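Local coordinates for protein Rab GDP dissociation inhibitor alpha (Naegleria fowleri, PDB 6C87) that probably binds prenylated, GDP-bound Rab GTPases, slowing release of their nucleotide and carrying them between membranes and cytosol, at residues Thr20-Cys25 against Gln246-Leu251; Val96-Met101 against Asp427-Tyr432; Met290-Pro295 against Glu433-Glu438; Glu300-Thr305 against Val409-Ser414. All coordinates share one frame; numbering follows the deposited sequence.

Contact 1 (Thr20-Cys25 against Gln246-Leu251); sequences TGLTEC and QVFARL
Phe248 lays one face of its ring against the carbonyl of Cys25, bringing helix 243-254 up to the first turn of helix 22-33. Cys25 O stands 3.3 Å above the ring plane, displaced toward the rim, and its closest ring atom is Phe248 CD1. Cys25 also gives its beta carbon to the ring: CB lies 3.8 Å from Phe248 CD2. Its sulfur is turned beside its own backbone N, anti to the carbonyl carbon (chi1 -70°), and the beta carbon carries the side-chain contact. Leu22, one turn earlier, extends with CG anti to the backbone N (chi1 -179°), which swings its end toward the ring; CD1 meets Phe248 CE2 obliquely at 4.2 Å. Gly21 is the N-cap of helix 22-33, and its carbonyl O accepts the N-H of Cys25 at 3.1 Å. This turn directly follows strand 15-18, as in the glycine-rich strand-turn-helix of dinucleotide-binding Rossmann folds, to whose clan the family belongs. Leu99 and Thr102 of helix 94-102 and Tyr259 of strand 259-260 also pack on the phenylalanine, and all three residues that touch are buried. The helices are joined here by apolar contact of Phe248 with Cys25 CB and Leu22 CD1, the carbonyl simply packing close over the ring, and the joint therefore rests on shape and burial.

Contact 2 (Val96-Met101 against Asp427-Tyr432); sequences VKILRM and DIVDIY
Ile428 O accepts the backbone N-H of Tyr432 at 2.9 Å, a bond of helix 422-436 that lies in the turn whose Ile428 points toward Ile98 of helix 94-102 and whose Val429 reaches it with CG2. The contact is made by methyl groups. Ile98 is the single residue of its segment to touch, and it does so with one atom, CD1. That methyl comes 3.8 Å from Val429 CG2 and 4.2 Å from Ile428 CG2, meeting two neighbouring residues of the opposite helix. Ile98 CG1 lies anti to its carbonyl carbon (chi1 -57°) and the chain runs straight on from there (chi2 174°), projecting CD1 across the gap between the helices. The side chains cross obliquely in both pairs, and the backbones stay well separated: the nearest alpha carbons, Ile98 CA and Val429 CA, are 8.6 Å apart. Helix 422-436 is the last helix of the chain and follows edge strand 409-411 of the Rossmann-like parallel sheet; it packs beside helix 22-33, whose Val26 touches both Ile98 and Ile428. Trp442 and Phe440, from the segment after the last helix, add contacts to Ile98 and Val429 respectively. On the same helix Asp430 OD2 forms a salt bridge with Arg434 NH1, one turn on. Arg100, farther along helix 94-102, bonds through NH2 to the carbonyl O of Asn227 of a second subunit.

Contact 3 (Met290-Pro295 against Glu433-Glu438); sequences MVVGDP and ERITGE
Ile435 meets two side chains of strand 290-293, Met290 and Val292, with a different branch for each. In these apolar contacts Ile435 CG2 lies against the thioether of Met290, 3.6 Å from SD, while Ile435 CD1 approaches Val292 CG2 at 3.9 Å, the isoleucine and valine side chains standing roughly perpendicular. The longer branch of Ile435 leaves beside its own backbone N (chi1 -68°) and the CG2 methyl beside its carbonyl carbon, which directs the two to separate partners. Met290 and Val292 alternate with Val291 along the strand and face the helix together; Met290 is stretched out beyond CG (chi3 173°), carrying sulfur and methyl to the helix end. There the methyl CE packs beside the backbone carbonyl, 3.4 Å from Ile435 O. Polar bonds act within the helix terminus itself. Gly437 N donates the closing helical bond to Glu433 O at 2.8 Å, and from its positive phi (68°) the chain turns out of the helix; Glu438 N then makes a weak bond of 3.4 Å to Thr436 OG1. In the fold, strand 290-293 lies between strands 15-18 and 409-411 of the parallel sheet, and helix 422-436 packs with its last turns on one face of that sheet. Ile27 of helix 22-33 touches both Val292 and Ile435, and Phe410 of strand 409-411 touches both Met290 and Ile435.

Contact 4 (Glu300-Thr305 against Val409-Ser414); sequences EKVRKT and VFISKS
Lys301 and Val302 pack on Ile411 and Val409, joining the start of strand 302-315, part of a mixed sheet, to strand 409-411, the edge strand of the Rossmann-like parallel sheet. In the first shell, Ile411 lies across the junction of the two residues opposite. Its CD1 touches both of them, 3.6 Å from Lys301 CB and 3.9 Å from Val302 CG1, and its CG2 adds a second contact to Val302 CG1, also at 3.9 Å. A chi1 of -49° spreads the two branches of Ile411 so that both meet the valine. Lys301 contributes the aliphatic part of its chain: CD comes 4.0 Å from Val409 CG1, and the two side chains stand at about a right angle. CE continues over the same valine, 4.0 Å from Val409 CG2. These are mainly side-chain contacts, though Ile411 CD1 also lies 3.9 Å from Lys301 O; the two backbones stay apart, with Val302 CA and Ile411 CA, the nearest pair, separated by 8.2 Å. In the next shell, Phe298 touches both Val409 and Ile411, and Pro400 of strand 389-400 also touches Ile411. Each strand is held by its own sheet: Lys301, Arg303 and Thr305 bond through their backbones to strand 389-400 and its end, whereas Phe410 pairs with strand 290-293. Past the valine the lysine bends sharply at its last torsion (chi4 -89°), taking NZ to a salt bridge with Asp407 OD2, while OD1 of that carboxylate accepts a weak hydrogen bond from Val409 N.

How the contacts relate
The four contacts cluster about one Rossmann-like parallel sheet, their centres about 12 to 20 Å apart. Contacts 2 and 3 share helix 422-436, whereas contacts 3 and 4 use neighbouring strands, 290-293 and 409-411, joined by Val291 O and Phe410 N. Contact 1 touches contact 2 where Phe248 meets Leu99 and Thr23 meets Ile428 and Ile431; it reaches contact 4 through Glu24 OE2 and Ser412 OG, a probable hydrogen bond. Along the chain, contact 1 closes before contacts 3 and 4 open, contact 4 is nested within contact 3, and contacts 1 and 2 alternate. The N-terminal turn and last helix thus meet around the parallel sheet, and contact 4 joins the mixed sheet to its edge.

Contact 1 (Thr20-Cys25 against Gln246-Leu251)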
loop_
_atom_site.group_PDB
_atom_site.type_symbol
_atom_site.label_atom_id
_atom_site.label_comp_id
_atom_site.label_asym_id
_atom_site.label_seq_id
_atom_site.Cartn_x
_atom_site.Cartn_y
_atom_site.Cartn_z
ATOM N N THR A 20 -13.027 17.373 23.794
ATOM C CA THR A 20 -14.014 16.671 22.977
ATOM C C THR A 20 -14.377 17.447 21.713
ATOM O O THR A 20 -15.496 17.332 21.213
ATOM C CB THR A 20 -15.288 16.349 23.763
ATOM O OG1 THR A 20 -15.801 17.535 24.390
ATOM C CG2 THR A 20 -15.000 15.291 24.828
ATOM N N GLY A 21 -13.450 18.237 21.170
ATOM C CA GLY A 21 -13.591 18.646 19.788
ATOM C C GLY A 21 -13.583 17.439 18.874
ATOM O O GLY A 21 -13.144 16.348 19.251
ATOM N N LEU A 22 -14.059 17.628 17.645
ATOM C CA LEU A 22 -14.235 16.471 16.769
ATOM C C LEU A 22 -12.921 15.737 16.544
ATOM O O LEU A 22 -12.888 14.502 16.558
ATOM C CB LEU A 22 -14.849 16.883 15.432
ATOM C CG LEU A 22 -15.073 15.689 14.494
ATOM C CD1 LEU A 22 -15.944 14.625 15.144
ATOM C CD2 LEU A 22 -15.671 16.120 13.166
ATOM N N THR A 23 -11.828 16.480 16.351
ATOM C CA THR A 23 -10.540 15.848 16.090
ATOM C C THR A 23 -10.164 14.868 17.193
ATOM O O THR A 23 -9.747 13.734 16.918
ATOM C CB THR A 23 -9.459 16.914 15.932
ATOM O OG1 THR A 23 -9.733 17.690 14.758
ATOM C CG2 THR A 23 -8.080 16.256 15.794
ATOM N N GLU A 24 -10.307 15.285 18.452
ATOM C CA GLU A 24 -9.979 14.392 19.560
ATOM C C GLU A 24 -10.935 13.204 19.620
ATOM O O GLU A 24 -10.508 12.068 19.863
ATOM C CB GLU A 24 -9.991 15.169 20.877
ATOM C CG GLU A 24 -8.742 16.012 21.156
ATOM C CD GLU A 24 -8.568 17.202 20.212
ATOM O OE1 GLU A 24 -9.574 17.848 19.845
ATOM O OE2 GLU A 24 -7.408 17.495 19.848
ATOM N N CYS A 25 -12.225 13.442 19.374
ATOM C CA CYS A 25 -13.200 12.356 19.409
ATOM C C CYS A 25 -12.883 11.288 18.366
ATOM O O CYS A 25 -13.035 10.091 18.631
ATOM C CB CYS A 25 -14.609 12.914 19.204
ATOM S SG CYS A 25 -15.259 13.896 20.595
ATOM N N GLN A 246 -21.549 12.602 21.028
ATOM C CA GLN A 246 -22.457 11.699 21.720
ATOM C C GLN A 246 -22.239 10.259 21.275
ATOM O O GLN A 246 -22.123 9.354 22.112
ATOM C CB GLN A 246 -23.903 12.127 21.488
ATOM C CG GLN A 246 -24.651 12.474 22.761
ATOM C CD GLN A 246 -24.790 13.969 22.959
ATOM O OE1 GLN A 246 -24.833 14.454 24.090
ATOM N NE2 GLN A 246 -24.868 14.709 21.854
ATOM N N VAL A 247 -22.159 10.027 19.957
ATOM C CA VAL A 247 -21.952 8.661 19.478
ATOM C C VAL A 247 -20.536 8.192 19.796
ATOM O O VAL A 247 -20.328 7.009 20.098
ATOM C CB VAL A 247 -22.289 8.513 17.975
ATOM C CG1 VAL A 247 -23.779 8.747 17.728
ATOM C CG2 VAL A 247 -21.434 9.426 17.097
ATOM N N PHE A 248 -19.550 9.103 19.776
ATOM C CA PHE A 248 -18.182 8.708 20.118
ATOM C C PHE A 248 -18.029 8.374 21.600
ATOM O O PHE A 248 -17.203 7.523 21.953
ATOM C CB PHE A 248 -17.186 9.795 19.719
ATOM C CG PHE A 248 -16.723 9.685 18.301
ATOM C CD1 PHE A 248 -15.940 8.611 17.904
ATOM C CD2 PHE A 248 -17.054 10.655 17.364
ATOM C CE1 PHE A 248 -15.509 8.494 16.595
ATOM C CE2 PHE A 248 -16.621 10.550 16.054
ATOM C CZ PHE A 248 -15.847 9.467 15.670
ATOM N N ALA A 249 -18.779 9.037 22.483
ATOM C CA ALA A 249 -18.784 8.616 23.882
ATOM C C ALA A 249 -19.458 7.256 24.041
ATOM O O ALA A 249 -19.048 6.448 24.882
ATOM C CB ALA A 249 -19.463 9.670 24.761
ATOM N N ARG A 250 -20.498 6.987 23.242
ATOM C CA ARG A 250 -21.107 5.659 23.255
ATOM C C ARG A 250 -20.155 4.621 22.670
ATOM O O ARG A 250 -20.081 3.490 23.169
ATOM C CB ARG A 250 -22.444 5.667 22.493
ATOM N N LEU A 251 -19.409 4.990 21.619
ATOM C CA LEU A 251 -18.413 4.078 21.061
ATOM C C LEU A 251 -17.340 3.733 22.087
ATOM O O LEU A 251 -16.946 2.565 22.210
ATOM C CB LEU A 251 -17.779 4.672 19.797
ATOM C CG LEU A 251 -16.674 3.796 19.182
ATOM C CD1 LEU A 251 -17.210 2.440 18.746
ATOM C CD2 LEU A 251 -15.984 4.488 18.013
#

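Contact 2 (Val96-Met101 against Asp427-Tyr432)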
loop_
_atom_site.group_PDB
_atom_site.type_symbol
_atom_site.label_atom_id
_atom_site.label_comp_id
_atom_site.label_asym_id
_atom_site.label_seq_id
_atom_site.Cartn_x
_atom_site.Cartn_y
_atom_site.Cartn_z
ATOM N N VAL A 96 -15.760 11.493 6.074
ATOM C CA VAL A 96 -16.809 10.482 5.985
ATOM C C VAL A 96 -16.201 9.082 6.014
ATOM O O VAL A 96 -16.753 8.158 6.628
ATOM C CB VAL A 96 -17.661 10.712 4.722
ATOM C CG1 VAL A 96 -18.534 9.505 4.432
ATOM C CG2 VAL A 96 -18.516 11.963 4.880
ATOM N N LYS A 97 -15.062 8.896 5.340
ATOM C CA LYS A 97 -14.423 7.583 5.335
ATOM C C LYS A 97 -13.831 7.240 6.698
ATOM O O LYS A 97 -13.935 6.095 7.153
ATOM C CB LYS A 97 -13.357 7.514 4.238
ATOM C CG LYS A 97 -13.956 7.394 2.840
ATOM C CD LYS A 97 -12.906 7.282 1.748
ATOM C CE LYS A 97 -13.575 7.150 0.388
ATOM N NZ LYS A 97 -12.611 6.809 -0.689
ATOM N N ILE A 98 -13.233 8.222 7.379
ATOM C CA ILE A 98 -12.693 7.965 8.711
ATOM C C ILE A 98 -13.815 7.644 9.689
ATOM O O ILE A 98 -13.699 6.722 10.506
ATOM C CB ILE A 98 -11.869 9.167 9.195
ATOM C CG1 ILE A 98 -10.751 9.494 8.210
ATOM C CG2 ILE A 98 -11.256 8.862 10.546
ATOM C CD1 ILE A 98 -9.993 10.768 8.574
ATOM N N LEU A 99 -14.914 8.405 9.625
ATOM C CA LEU A 99 -16.071 8.141 10.476
ATOM C C LEU A 99 -16.620 6.740 10.247
ATOM O O LEU A 99 -17.042 6.068 11.197
ATOM C CB LEU A 99 -17.154 9.180 10.198
ATOM C CG LEU A 99 -16.848 10.600 10.662
ATOM C CD1 LEU A 99 -17.990 11.549 10.298
ATOM C CD2 LEU A 99 -16.577 10.591 12.166
ATOM N N ARG A 100 -16.622 6.280 8.993
ATOM C CA ARG A 100 -17.073 4.924 8.706
ATOM C C ARG A 100 -16.158 3.886 9.340
ATOM O O ARG A 100 -16.628 2.845 9.813
ATOM C CB ARG A 100 -17.177 4.697 7.200
ATOM C CG ARG A 100 -18.458 5.227 6.572
ATOM C CD ARG A 100 -18.393 5.225 5.047
ATOM N NE ARG A 100 -19.443 6.059 4.476
ATOM C CZ ARG A 100 -19.493 6.451 3.205
ATOM N NH1 ARG A 100 -18.534 6.095 2.358
ATOM N NH2 ARG A 100 -20.501 7.214 2.784
ATOM N N MET A 101 -14.851 4.155 9.368
ATOM C CA MET A 101 -13.906 3.209 9.951
ATOM C C MET A 101 -14.179 2.974 11.432
ATOM O O MET A 101 -14.006 1.855 11.932
ATOM C CB MET A 101 -12.487 3.721 9.756
ATOM C CG MET A 101 -11.958 3.608 8.354
ATOM S SD MET A 101 -10.343 4.392 8.317
ATOM C CE MET A 101 -9.333 3.024 8.886
ATOM N N ASP A 427 -5.725 16.746 9.405
ATOM C CA ASP A 427 -5.111 16.798 10.731
ATOM C C ASP A 427 -5.289 15.483 11.489
ATOM O O ASP A 427 -4.355 15.018 12.152
ATOM C CB ASP A 427 -5.689 17.960 11.541
ATOM C CG ASP A 427 -4.860 18.280 12.774
ATOM O OD1 ASP A 427 -3.639 18.019 12.745
ATOM O OD2 ASP A 427 -5.422 18.795 13.766
ATOM N N ILE A 428 -6.475 14.867 11.401
ATOM C CA ILE A 428 -6.708 13.594 12.090
ATOM C C ILE A 428 -5.771 12.519 11.557
ATOM O O ILE A 428 -5.126 11.794 12.326
ATOM C CB ILE A 428 -8.176 13.159 11.944
ATOM C CG1 ILE A 428 -9.096 14.036 12.795
ATOM C CG2 ILE A 428 -8.318 11.692 12.296
ATOM C CD1 ILE A 428 -10.563 13.890 12.434
ATOM N N VAL A 429 -5.691 12.397 10.227
ATOM C CA VAL A 429 -4.824 11.399 9.606
ATOM C C VAL A 429 -3.380 11.624 10.011
ATOM O O VAL A 429 -2.651 10.675 10.331
ATOM C CB VAL A 429 -4.968 11.436 8.076
ATOM C CG1 VAL A 429 -3.875 10.582 7.436
ATOM C CG2 VAL A 429 -6.351 10.961 7.664
ATOM N N ASP A 430 -2.940 12.881 9.986
ATOM C CA ASP A 430 -1.568 13.178 10.359
ATOM C C ASP A 430 -1.312 12.810 11.814
ATOM O O ASP A 430 -0.299 12.177 12.135
ATOM C CB ASP A 430 -1.257 14.646 10.085
ATOM C CG ASP A 430 0.157 15.005 10.449
ATOM O OD1 ASP A 430 1.084 14.313 9.959
ATOM O OD2 ASP A 430 0.341 15.992 11.189
ATOM N N ILE A 431 -2.229 13.191 12.709
ATOM C CA ILE A 431 -2.089 12.853 14.126
ATOM C C ILE A 431 -2.005 11.341 14.313
ATOM O O ILE A 431 -1.154 10.834 15.057
ATOM C CB ILE A 431 -3.252 13.454 14.937
ATOM C CG1 ILE A 431 -3.131 14.980 15.000
ATOM C CG2 ILE A 431 -3.306 12.849 16.336
ATOM C CD1 ILE A 431 -4.445 15.677 15.346
ATOM N N TYR A 432 -2.882 10.599 13.637
ATOM C CA TYR A 432 -2.888 9.149 13.807
ATOM C C TYR A 432 -1.617 8.525 13.251
ATOM O O TYR A 432 -1.089 7.562 13.823
ATOM C CB TYR A 432 -4.131 8.537 13.155
ATOM C CG TYR A 432 -4.410 7.136 13.640
ATOM C CD1 TYR A 432 -4.905 6.913 14.919
ATOM C CD2 TYR A 432 -4.181 6.030 12.821
ATOM C CE1 TYR A 432 -5.160 5.628 15.376
ATOM C CE2 TYR A 432 -4.432 4.736 13.268
ATOM C CZ TYR A 432 -4.923 4.543 14.549
ATOM O OH TYR A 432 -5.176 3.270 15.013
#

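Contact 3 (Met290-Pro295 against Glu433-Glu438)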
loop_
_atom_site.group_PDB
_atom_site.type_symbol
_atom_site.label_atom_id
_atom_site.label_comp_id
_atom_site.label_asym_id
_atom_site.label_seq_id
_atom_site.Cartn_x
_atom_site.Cartn_y
_atom_site.Cartn_z
ATOM N N MET A 290 1.005 7.753 25.999
ATOM C CA MET A 290 0.830 8.912 25.135
ATOM C C MET A 290 -0.308 9.766 25.666
ATOM O O MET A 290 -1.174 9.290 26.405
ATOM C CB MET A 290 0.496 8.516 23.694
ATOM C CG MET A 290 1.545 7.708 22.980
ATOM S SD MET A 290 0.843 6.882 21.547
ATOM C CE MET A 290 2.324 6.202 20.796
ATOM N N VAL A 291 -0.315 11.034 25.262
ATOM C CA VAL A 291 -1.431 11.929 25.536
ATOM C C VAL A 291 -1.800 12.665 24.253
ATOM O O VAL A 291 -0.927 13.015 23.452
ATOM C CB VAL A 291 -1.105 12.901 26.693
ATOM C CG1 VAL A 291 0.066 13.800 26.337
ATOM C CG2 VAL A 291 -2.342 13.719 27.063
ATOM N N VAL A 292 -3.102 12.876 24.049
ATOM C CA VAL A 292 -3.652 13.531 22.865
ATOM C C VAL A 292 -4.594 14.634 23.328
ATOM O O VAL A 292 -5.373 14.433 24.266
ATOM C CB VAL A 292 -4.396 12.525 21.950
ATOM C CG1 VAL A 292 -5.126 13.236 20.815
ATOM C CG2 VAL A 292 -3.435 11.484 21.391
ATOM N N GLY A 293 -4.513 15.806 22.693
ATOM C CA GLY A 293 -5.396 16.893 23.093
ATOM C C GLY A 293 -5.348 18.086 22.159
ATOM O O GLY A 293 -4.492 18.187 21.277
ATOM N N ASP A 294 -6.290 19.010 22.387
ATOM C CA ASP A 294 -6.348 20.239 21.611
ATOM C C ASP A 294 -5.431 21.285 22.234
ATOM O O ASP A 294 -5.044 21.158 23.397
ATOM C CB ASP A 294 -7.793 20.750 21.531
ATOM C CG ASP A 294 -8.311 21.292 22.852
ATOM O OD1 ASP A 294 -9.158 20.617 23.475
ATOM O OD2 ASP A 294 -7.882 22.393 23.270
ATOM N N PRO A 295 -5.065 22.340 21.485
ATOM C CA PRO A 295 -4.039 23.277 21.977
ATOM C C PRO A 295 -4.265 23.829 23.381
ATOM O O PRO A 295 -3.279 24.128 24.068
ATOM C CB PRO A 295 -4.085 24.403 20.932
ATOM C CG PRO A 295 -4.482 23.732 19.681
ATOM C CD PRO A 295 -5.449 22.642 20.092
ATOM N N GLU A 433 -1.099 9.066 12.146
ATOM C CA GLU A 433 0.171 8.571 11.619
ATOM C C GLU A 433 1.317 8.867 12.580
ATOM O O GLU A 433 2.210 8.031 12.772
ATOM C CB GLU A 433 0.450 9.199 10.259
ATOM C CG GLU A 433 -0.343 8.609 9.124
ATOM C CD GLU A 433 -0.083 9.344 7.836
ATOM O OE1 GLU A 433 0.493 10.451 7.915
ATOM O OE2 GLU A 433 -0.449 8.826 6.757
ATOM N N ARG A 434 1.300 10.050 13.202
ATOM C CA ARG A 434 2.314 10.389 14.191
ATOM C C ARG A 434 2.237 9.472 15.402
ATOM O O ARG A 434 3.271 9.133 15.989
ATOM C CB ARG A 434 2.157 11.847 14.621
ATOM C CG ARG A 434 2.603 12.862 13.584
ATOM C CD ARG A 434 1.683 14.070 13.565
ATOM N NE ARG A 434 1.599 14.696 14.877
ATOM C CZ ARG A 434 0.749 15.667 15.190
ATOM N NH1 ARG A 434 -0.095 16.135 14.281
ATOM N NH2 ARG A 434 0.746 16.177 16.416
ATOM N N ILE A 435 1.030 9.042 15.775
ATOM C CA ILE A 435 0.882 8.165 16.933
ATOM C C ILE A 435 1.426 6.772 16.624
ATOM O O ILE A 435 2.276 6.247 17.351
ATOM C CB ILE A 435 -0.596 8.108 17.370
ATOM C CG1 ILE A 435 -1.041 9.453 17.938
ATOM C CG2 ILE A 435 -0.816 7.003 18.396
ATOM C CD1 ILE A 435 -2.533 9.564 18.120
ATOM N N THR A 436 0.988 6.177 15.512
ATOM C CA THR A 436 1.316 4.790 15.197
ATOM C C THR A 436 2.645 4.627 14.467
ATOM O O THR A 436 3.138 3.499 14.361
ATOM C CB THR A 436 0.202 4.144 14.357
ATOM O OG1 THR A 436 0.113 4.785 13.079
ATOM C CG2 THR A 436 -1.143 4.274 15.069
ATOM N N GLY A 437 3.213 5.703 13.924
ATOM C CA GLY A 437 4.430 5.563 13.149
ATOM C C GLY A 437 4.262 4.835 11.838
ATOM O O GLY A 437 5.260 4.470 11.213
ATOM N N GLU A 438 3.029 4.607 11.409
ATOM C CA GLU A 438 2.729 3.886 10.186
ATOM C C GLU A 438 1.864 4.761 9.290
ATOM O O GLU A 438 1.134 5.638 9.766
ATOM C CB GLU A 438 2.009 2.561 10.485
#

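Contact 4 (Glu300-Thr305 against Val409-Ser414)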
loop_
_atom_site.group_PDB
_atom_site.type_symbol
_atom_site.label_atom_id
_atom_site.label_comp_id
_atom_site.label_asym_id
_atom_site.label_seq_id
_atom_site.Cartn_x
_atom_site.Cartn_y
_atom_site.Cartn_z
ATOM N N GLU A 300 2.231 25.623 26.610
ATOM C CA GLU A 300 3.665 25.739 26.391
ATOM C C GLU A 300 4.152 24.963 25.175
ATOM O O GLU A 300 5.318 25.108 24.801
ATOM C CB GLU A 300 4.423 25.280 27.638
ATOM N N LYS A 301 3.294 24.177 24.524
ATOM C CA LYS A 301 3.716 23.341 23.403
ATOM C C LYS A 301 3.090 23.753 22.074
ATOM O O LYS A 301 3.182 23.001 21.098
ATOM C CB LYS A 301 3.394 21.874 23.681
ATOM C CG LYS A 301 4.011 21.330 24.948
ATOM C CD LYS A 301 3.960 19.813 24.945
ATOM C CE LYS A 301 4.800 19.240 26.070
ATOM N NZ LYS A 301 6.205 19.026 25.633
ATOM N N VAL A 302 2.465 24.926 22.004
ATOM C CA VAL A 302 1.848 25.398 20.777
ATOM C C VAL A 302 2.273 26.843 20.535
ATOM O O VAL A 302 2.843 27.503 21.403
ATOM C CB VAL A 302 0.311 25.272 20.812
ATOM C CG1 VAL A 302 -0.092 23.802 20.854
ATOM C CG2 VAL A 302 -0.257 26.031 21.997
ATOM N N ARG A 303 2.009 27.313 19.318
ATOM C CA ARG A 303 2.257 28.691 18.921
ATOM C C ARG A 303 1.012 29.240 18.241
ATOM O O ARG A 303 0.295 28.515 17.546
ATOM C CB ARG A 303 3.463 28.798 17.971
ATOM C CG ARG A 303 3.282 27.990 16.695
ATOM C CD ARG A 303 4.371 28.232 15.658
ATOM N NE ARG A 303 4.025 27.590 14.387
ATOM C CZ ARG A 303 3.379 28.187 13.385
ATOM N NH1 ARG A 303 3.009 29.458 13.487
ATOM N NH2 ARG A 303 3.107 27.513 12.272
ATOM N N LYS A 304 0.776 30.535 18.427
ATOM C CA LYS A 304 -0.356 31.187 17.785
ATOM C C LYS A 304 -0.151 31.216 16.280
ATOM O O LYS A 304 0.934 31.548 15.800
ATOM C CB LYS A 304 -0.524 32.618 18.299
ATOM C CG LYS A 304 -1.846 33.261 17.912
ATOM C CD LYS A 304 -2.225 34.441 18.793
ATOM C CE LYS A 304 -2.929 35.507 17.938
ATOM N NZ LYS A 304 -3.205 36.798 18.636
ATOM N N THR A 305 -1.182 30.840 15.530
ATOM C CA THR A 305 -1.108 30.906 14.081
ATOM C C THR A 305 -1.988 31.996 13.486
ATOM O O THR A 305 -1.871 32.270 12.290
ATOM C CB THR A 305 -1.488 29.562 13.458
ATOM O OG1 THR A 305 -2.837 29.240 13.810
ATOM C CG2 THR A 305 -0.539 28.472 13.948
ATOM N N VAL A 409 3.327 13.804 23.238
ATOM C CA VAL A 409 2.192 14.718 23.328
ATOM C C VAL A 409 1.759 15.066 21.912
ATOM O O VAL A 409 2.450 15.814 21.208
ATOM C CB VAL A 409 2.533 15.988 24.117
ATOM C CG1 VAL A 409 1.302 16.872 24.249
ATOM C CG2 VAL A 409 3.093 15.639 25.479
ATOM N N PHE A 410 0.612 14.539 21.497
ATOM C CA PHE A 410 0.095 14.734 20.147
ATOM C C PHE A 410 -1.039 15.750 20.208
ATOM O O PHE A 410 -2.100 15.475 20.781
ATOM C CB PHE A 410 -0.354 13.400 19.558
ATOM C CG PHE A 410 0.739 12.377 19.525
ATOM C CD1 PHE A 410 0.962 11.547 20.609
ATOM C CD2 PHE A 410 1.580 12.279 18.429
ATOM C CE1 PHE A 410 1.990 10.615 20.592
ATOM C CE2 PHE A 410 2.608 11.350 18.401
ATOM C CZ PHE A 410 2.813 10.516 19.488
ATOM N N ILE A 411 -0.810 16.923 19.617
ATOM C CA ILE A 411 -1.712 18.065 19.732
ATOM C C ILE A 411 -2.371 18.333 18.385
ATOM O O ILE A 411 -1.720 18.265 17.334
ATOM C CB ILE A 411 -0.971 19.320 20.237
ATOM C CG1 ILE A 411 -0.144 18.976 21.479
ATOM C CG2 ILE A 411 -1.955 20.441 20.534
ATOM C CD1 ILE A 411 0.699 20.124 21.999
ATOM N N SER A 412 -3.667 18.630 18.422
ATOM C CA SER A 412 -4.406 18.969 17.218
ATOM C C SER A 412 -4.242 20.449 16.883
ATOM O O SER A 412 -3.856 21.267 17.722
ATOM C CB SER A 412 -5.894 18.655 17.383
ATOM O OG SER A 412 -6.473 19.428 18.432
ATOM N N LYS A 413 -4.550 20.782 15.633
ATOM C CA LYS A 413 -4.621 22.168 15.208
ATOM C C LYS A 413 -5.991 22.746 15.525
ATOM O O LYS A 413 -6.990 22.025 15.599
ATOM C CB LYS A 413 -4.336 22.289 13.712
ATOM C CG LYS A 413 -2.918 21.908 13.334
ATOM C CD LYS A 413 -2.697 22.006 11.838
ATOM C CE LYS A 413 -1.274 21.617 11.490
ATOM N NZ LYS A 413 -1.053 21.624 10.024
ATOM N N SER A 414 -6.027 24.059 15.746
ATOM C CA SER A 414 -7.305 24.745 15.841
ATOM C C SER A 414 -8.044 24.646 14.512
ATOM O O SER A 414 -7.438 24.545 13.441
ATOM C CB SER A 414 -7.096 26.208 16.214
ATOM O OG SER A 414 -6.392 26.315 17.440
#